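Local atomic coordinates of BDI_3064 protein (Parabacteroides distasonis ATCC 8503, PDB entry 5Z06), a protein that hydrolyses linear beta-1,2-glucan and beta-1,2-glucooligosaccharides from the non-reducing end, releasing the disaccharide sophorose. Residues 65-70 with 106-111. Numbering follows the deposited sequence.
Sequences DWYSEI and AIRYAD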
loop_
_atom_site.group_PDB
_atom_site.type_symbol
_atom_site.label_atom_id
_atom_site.label_comp_id
_atom_site.label_asym_id
_atom_site.label_seq_id
_atom_site.Cartn_x
_atom_site.Cartn_y
_atom_site.Cartn_z
ATOM N N ASP A 65 38.097 4.451 -9.103
ATOM C CA ASP A 65 37.192 4.898 -8.071
ATOM C C ASP A 65 35.986 3.990 -8.041
ATOM O O ASP A 65 35.676 3.340 -9.030
ATOM C CB ASP A 65 36.757 6.338 -8.354
ATOM C CG ASP A 65 36.372 7.098 -7.094
ATOM O OD1 ASP A 65 36.708 6.681 -5.955
ATOM O OD2 ASP A 65 35.717 8.134 -7.258
ATOM N N TRP A 66 35.331 3.927 -6.891
ATOM C CA TRP A 66 34.004 3.388 -6.820
ATOM C C TRP A 66 33.153 4.206 -5.878
ATOM O O TRP A 66 33.654 4.916 -5.008
ATOM C CB TRP A 66 34.015 1.894 -6.447
ATOM C CG TRP A 66 34.599 1.528 -5.128
ATOM C CD1 TRP A 66 35.850 1.027 -4.891
ATOM C CD2 TRP A 66 33.946 1.577 -3.857
ATOM N NE1 TRP A 66 36.016 0.772 -3.559
ATOM C CE2 TRP A 66 34.867 1.099 -2.896
ATOM C CE3 TRP A 66 32.680 1.981 -3.440
ATOM C CZ2 TRP A 66 34.555 1.012 -1.539
ATOM C CZ3 TRP A 66 32.367 1.892 -2.103
ATOM C CH2 TRP A 66 33.303 1.424 -1.161
ATOM N N TYR A 67 31.848 4.101 -6.086
ATOM C CA TYR A 67 30.867 4.796 -5.292
ATOM C C TYR A 67 29.724 3.834 -5.009
ATOM O O TYR A 67 29.294 3.075 -5.893
ATOM C CB TYR A 67 30.345 6.004 -6.049
ATOM C CG TYR A 67 29.289 6.744 -5.273
ATOM C CD1 TYR A 67 29.636 7.546 -4.191
ATOM C CD2 TYR A 67 27.933 6.612 -5.599
ATOM C CE1 TYR A 67 28.664 8.204 -3.463
ATOM C CE2 TYR A 67 26.955 7.268 -4.880
ATOM C CZ TYR A 67 27.319 8.056 -3.822
ATOM O OH TYR A 67 26.355 8.700 -3.122
ATOM N N SER A 68 29.243 3.862 -3.783
ATOM C CA SER A 68 28.013 3.207 -3.469
ATOM C C SER A 68 27.198 4.086 -2.572
ATOM O O SER A 68 27.745 4.873 -1.816
ATOM C CB SER A 68 28.260 1.889 -2.770
ATOM O OG SER A 68 27.048 1.194 -2.699
ATOM N N GLU A 69 25.881 3.959 -2.671
ATOM C CA GLU A 69 25.017 4.547 -1.670
ATOM C C GLU A 69 23.807 3.688 -1.411
ATOM O O GLU A 69 23.313 3.002 -2.315
ATOM C CB GLU A 69 24.582 5.944 -2.077
ATOM C CG GLU A 69 23.811 6.003 -3.371
ATOM C CD GLU A 69 23.272 7.391 -3.645
ATOM O OE1 GLU A 69 22.070 7.510 -3.946
ATOM O OE2 GLU A 69 24.052 8.369 -3.550
ATOM N N ILE A 70 23.344 3.747 -0.169
ATOM C CA ILE A 70 22.152 3.084 0.272
ATOM C C ILE A 70 21.141 4.197 0.495
ATOM O O ILE A 70 21.306 5.039 1.377
ATOM C CB ILE A 70 22.404 2.290 1.549
ATOM C CG1 ILE A 70 23.448 1.208 1.289
ATOM C CG2 ILE A 70 21.125 1.622 2.019
ATOM C CD1 ILE A 70 24.850 1.599 1.656
ATOM N N ALA A 106 29.792 8.696 4.202
ATOM C CA ALA A 106 29.247 10.024 4.193
ATOM C C ALA A 106 27.743 9.898 4.067
ATOM O O ALA A 106 27.190 8.792 3.953
ATOM C CB ALA A 106 29.801 10.823 3.032
ATOM N N ILE A 107 27.068 11.031 4.135
ATOM C CA ILE A 107 25.634 11.055 3.925
ATOM C C ILE A 107 25.419 11.968 2.742
ATOM O O ILE A 107 25.993 13.052 2.691
ATOM C CB ILE A 107 24.881 11.465 5.202
ATOM C CG1 ILE A 107 24.968 10.301 6.196
ATOM C CG2 ILE A 107 23.421 11.797 4.889
ATOM C CD1 ILE A 107 24.475 10.580 7.602
ATOM N N ARG A 108 24.654 11.487 1.769
ATOM C CA ARG A 108 24.295 12.282 0.634
ATOM C C ARG A 108 22.996 12.980 0.961
ATOM O O ARG A 108 22.039 12.325 1.386
ATOM C CB ARG A 108 24.114 11.447 -0.630
ATOM C CG ARG A 108 23.866 12.329 -1.852
ATOM C CD ARG A 108 23.715 11.601 -3.180
ATOM N NE ARG A 108 22.690 10.570 -3.151
ATOM C CZ ARG A 108 21.368 10.762 -3.117
ATOM N NH1 ARG A 108 20.821 11.976 -3.057
ATOM N NH2 ARG A 108 20.575 9.708 -3.104
ATOM N N TYR A 109 22.976 14.299 0.734
ATOM C CA TYR A 109 21.787 15.107 0.920
ATOM C C TYR A 109 20.856 14.926 -0.253
ATOM O O TYR A 109 21.276 14.451 -1.318
ATOM C CB TYR A 109 22.123 16.600 1.090
ATOM C CG TYR A 109 22.873 16.916 2.369
ATOM C CD1 TYR A 109 22.227 16.880 3.608
ATOM C CD2 TYR A 109 24.233 17.257 2.347
ATOM C CE1 TYR A 109 22.906 17.183 4.782
ATOM C CE2 TYR A 109 24.914 17.552 3.510
ATOM C CZ TYR A 109 24.244 17.519 4.714
ATOM O OH TYR A 109 24.914 17.805 5.854
ATOM N N ALA A 110 19.598 15.312 -0.063
ATOM C CA ALA A 110 18.598 15.279 -1.142
ATOM C C ALA A 110 19.006 16.096 -2.380
ATOM O O ALA A 110 18.631 15.747 -3.503
ATOM C CB ALA A 110 17.243 15.745 -0.624
ATOM N N ASP A 111 19.782 17.163 -2.171
ATOM C CA ASP A 111 20.322 17.985 -3.278
ATOM C C ASP A 111 21.599 17.423 -3.957
ATOM O O ASP A 111 22.178 18.084 -4.822
ATOM C CB ASP A 111 20.513 19.465 -2.835
ATOM C CG ASP A 111 21.650 19.673 -1.804
ATOM O OD1 ASP A 111 22.478 18.767 -1.588
ATOM O OD2 ASP A 111 21.718 20.767 -1.198
#
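Glu69 and Arg108 are the residues of segments 65-70 and 106-111 whose CA atoms come nearest, yet Glu69 CA and Arg108 CA stay 8.1 Å apart. That spacing rules out direct strand pairing: strand 155-161 runs antiparallel between the two in a five-stranded sheet, so the contact is made by side chains alone, with Arg108 touching Ala156 and Ala157 and Tyr67 touching Ala159 of that strand. The guanidinium presents its NE/NH2 edge to the carboxylate, each nitrogen bonding a different oxygen. Arg108 NE lies 2.6 Å from Glu69 OE2, with an N-H...O angle of 155°, and Arg108 NH2 reaches Glu69 OE1 at 2.8 Å, bent slightly more. Both oxygens are met on their syn sides, and the carboxylate and guanidinium planes differ by only 17°, the near-coplanarity expected of a bidentate salt bridge. After an extended start, a bend at chi3 (54°) turns the NE edge toward the acid. Tyr67 OH donates to Glu69 OE2, though their 2.4 Å separation is doubtfully short; Tyr114 also bonds this hydroxyl. Gln71 NE2 is a further partner of Glu69 OE1. A leucine in place of Arg108 would probably leave the buried Glu69 carboxylate without this countercharge and two of its N-H donors. The paired bridge thus ties strands 65-71 and 104-109 together across strand 155-161, and the arginine's charge probably favours the ionised acid.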